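Local coordinates for mandelate racemase/muconate lactonizing enzyme family protein (Bradyrhizobium sp. ORS 278, PDB 3TOY), which belongs to the enolase superfamily, pairing an N-terminal capping domain with a beta/alpha-barrel domain that carries a metal site, at residues F75-L80 against D294-G299. Numbering follows the deposited sequence.
Sequences FAYTRL and DLMKVG
At the seam between the capping domain and the modified beta/alpha-barrel of the enolase-superfamily fold, the loop leaving strand 69-75 meets the loop between strand 290-291 and helix 300-314, with Met-296 pushed against Phe-75 and Tyr-77. Sulfur makes the nearest approach: Met-296 SD stands 3.0 Å from Phe-75 O, a buried carbonyl oxygen with no hydrogen-bond partner in the model. Because the methionine chain bends at its last torsion (chi3 -76°), its CE methyl turns toward the tyrosine and lies 4.0 Å from Tyr-77 CE2, approaching that ring obliquely. The same methyl touches Phe-75 CB. Phe-75 itself sends its ring away from the barrel loop, CG being anti to the backbone N (chi1 171°), and packs on Ile-52 and Leu-57 of the capping sheet; its CE2 sits over one face of the Tyr-77 ring, near the rim. The extended Lys-297 brings its NZ obliquely to within 4.3 Å of Tyr-77 CE2, where it is hydrogen-bonded to Asn-272 and to the backbone of Leu-117 in a second subunit. On the barrel side Asp-294 forms an Asx turn, OD1 accepting from Met-296 N, while OD2 is hydrogen-bonded to His-321. A water in the plane of the tyrosine ring links the two loops, 2.6 Å from Tyr-77 OH and 2.8 Å from Asp-294 OD2.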
loop_
_atom_site.group_PDB
_atom_site.type_symbol
_atom_site.label_atom_id
_atom_site.label_comp_id
_atom_site.label_asym_id
_atom_site.label_seq_id
_atom_site.Cartn_x
_atom_site.Cartn_y
_atom_site.Cartn_z
ATOM N N PHE A 75 -36.095 -15.787 -12.640
ATOM C CA PHE A 75 -36.840 -15.447 -11.424
ATOM C C PHE A 75 -36.853 -13.943 -11.362
ATOM O O PHE A 75 -35.790 -13.307 -11.442
ATOM C CB PHE A 75 -36.161 -16.021 -10.176
ATOM C CG PHE A 75 -36.752 -15.534 -8.886
ATOM C CD1 PHE A 75 -38.019 -15.942 -8.481
ATOM C CD2 PHE A 75 -36.044 -14.660 -8.065
ATOM C CE1 PHE A 75 -38.548 -15.499 -7.301
ATOM C CE2 PHE A 75 -36.586 -14.210 -6.884
ATOM C CZ PHE A 75 -37.831 -14.625 -6.492
ATOM N N ALA A 76 -38.044 -13.359 -11.220
ATOM C CA ALA A 76 -38.194 -11.929 -11.399
ATOM C C ALA A 76 -38.286 -11.150 -10.092
ATOM O O ALA A 76 -38.421 -9.917 -10.113
ATOM C CB ALA A 76 -39.408 -11.636 -12.291
ATOM N N TYR A 77 -38.209 -11.864 -8.966
ATOM C CA TYR A 77 -38.290 -11.255 -7.639
ATOM C C TYR A 77 -39.667 -10.720 -7.247
ATOM O O TYR A 77 -40.157 -11.025 -6.166
ATOM C CB TYR A 77 -37.250 -10.137 -7.483
ATOM C CG TYR A 77 -35.854 -10.674 -7.203
ATOM C CD1 TYR A 77 -35.450 -10.973 -5.900
ATOM C CD2 TYR A 77 -34.956 -10.897 -8.237
ATOM C CE1 TYR A 77 -34.163 -11.473 -5.643
ATOM C CE2 TYR A 77 -33.667 -11.403 -7.982
ATOM C CZ TYR A 77 -33.291 -11.678 -6.688
ATOM O OH TYR A 77 -32.020 -12.178 -6.431
ATOM N N THR A 78 -40.257 -9.902 -8.117
ATOM C CA THR A 78 -41.533 -9.221 -7.831
ATOM C C THR A 78 -42.403 -9.176 -9.095
ATOM O O THR A 78 -41.881 -9.128 -10.204
ATOM C CB THR A 78 -41.303 -7.792 -7.280
ATOM O OG1 THR A 78 -42.559 -7.120 -7.124
ATOM C CG2 THR A 78 -40.417 -6.967 -8.222
ATOM N N ARG A 79 -43.728 -9.214 -8.947
ATOM C CA ARG A 79 -44.590 -9.238 -10.142
ATOM C C ARG A 79 -44.425 -7.941 -10.934
ATOM O O ARG A 79 -44.595 -7.899 -12.154
ATOM C CB ARG A 79 -46.063 -9.480 -9.770
ATOM C CG ARG A 79 -46.701 -8.359 -8.968
ATOM C CD ARG A 79 -48.167 -8.136 -9.365
ATOM N NE ARG A 79 -49.032 -9.256 -8.994
ATOM C CZ ARG A 79 -49.637 -10.072 -9.860
ATOM N NH1 ARG A 79 -49.487 -9.904 -11.172
ATOM N NH2 ARG A 79 -50.404 -11.057 -9.407
ATOM N N LEU A 80 -44.059 -6.880 -10.231
ATOM C CA LEU A 80 -43.777 -5.603 -10.863
ATOM C C LEU A 80 -42.763 -5.713 -12.019
ATOM O O LEU A 80 -42.832 -4.965 -12.993
ATOM C CB LEU A 80 -43.311 -4.618 -9.790
ATOM C CG LEU A 80 -43.108 -3.154 -10.129
ATOM C CD1 LEU A 80 -43.446 -2.299 -8.903
ATOM C CD2 LEU A 80 -41.672 -2.939 -10.578
ATOM N N ASP A 294 -25.393 -15.217 -9.887
ATOM C CA ASP A 294 -26.717 -15.589 -10.396
ATOM C C ASP A 294 -26.612 -15.585 -11.915
ATOM O O ASP A 294 -26.185 -14.588 -12.523
ATOM C CB ASP A 294 -27.722 -14.524 -9.933
ATOM C CG ASP A 294 -29.173 -14.881 -10.271
ATOM O OD1 ASP A 294 -29.419 -15.425 -11.380
ATOM O OD2 ASP A 294 -30.042 -14.608 -9.418
ATOM N N LEU A 295 -26.972 -16.696 -12.545
ATOM C CA LEU A 295 -26.899 -16.743 -13.995
ATOM C C LEU A 295 -27.710 -15.620 -14.651
ATOM O O LEU A 295 -27.406 -15.246 -15.771
ATOM C CB LEU A 295 -27.354 -18.115 -14.519
ATOM C CG LEU A 295 -26.297 -19.211 -14.371
ATOM C CD1 LEU A 295 -26.942 -20.611 -14.468
ATOM C CD2 LEU A 295 -25.195 -19.066 -15.401
ATOM N N MET A 296 -28.729 -15.099 -13.966
ATOM C CA MET A 296 -29.551 -14.019 -14.535
ATOM C C MET A 296 -28.833 -12.678 -14.533
ATOM O O MET A 296 -29.248 -11.758 -15.226
ATOM C CB MET A 296 -30.809 -13.778 -13.708
ATOM C CG MET A 296 -31.701 -14.933 -13.456
ATOM S SD MET A 296 -33.181 -14.223 -12.696
ATOM C CE MET A 296 -32.685 -13.873 -11.002
ATOM N N LYS A 297 -27.792 -12.533 -13.713
ATOM C CA LYS A 297 -27.169 -11.190 -13.549
ATOM C C LYS A 297 -25.694 -11.197 -13.953
ATOM O O LYS A 297 -25.122 -10.161 -14.311
ATOM C CB LYS A 297 -27.309 -10.726 -12.100
ATOM C CG LYS A 297 -28.751 -10.510 -11.670
ATOM C CD LYS A 297 -28.846 -9.799 -10.339
ATOM C CE LYS A 297 -30.287 -9.390 -10.024
ATOM N NZ LYS A 297 -30.416 -8.627 -8.746
ATOM N N VAL A 298 -25.098 -12.376 -13.935
ATOM C CA VAL A 298 -23.703 -12.546 -14.364
ATOM C C VAL A 298 -23.470 -12.562 -15.885
ATOM O O VAL A 298 -22.315 -12.561 -16.328
ATOM C CB VAL A 298 -23.094 -13.812 -13.717
ATOM C CG1 VAL A 298 -23.505 -15.054 -14.495
ATOM C CG2 VAL A 298 -21.554 -13.739 -13.703
ATOM N N GLY A 299 -24.539 -12.533 -16.692
ATOM C CA GLY A 299 -24.378 -12.655 -18.161
ATOM C C GLY A 299 -24.591 -14.066 -18.699
ATOM O O GLY A 299 -23.975 -14.466 -19.696
HETATM O O HOH W 1 -30.159 -12.130 -8.228
#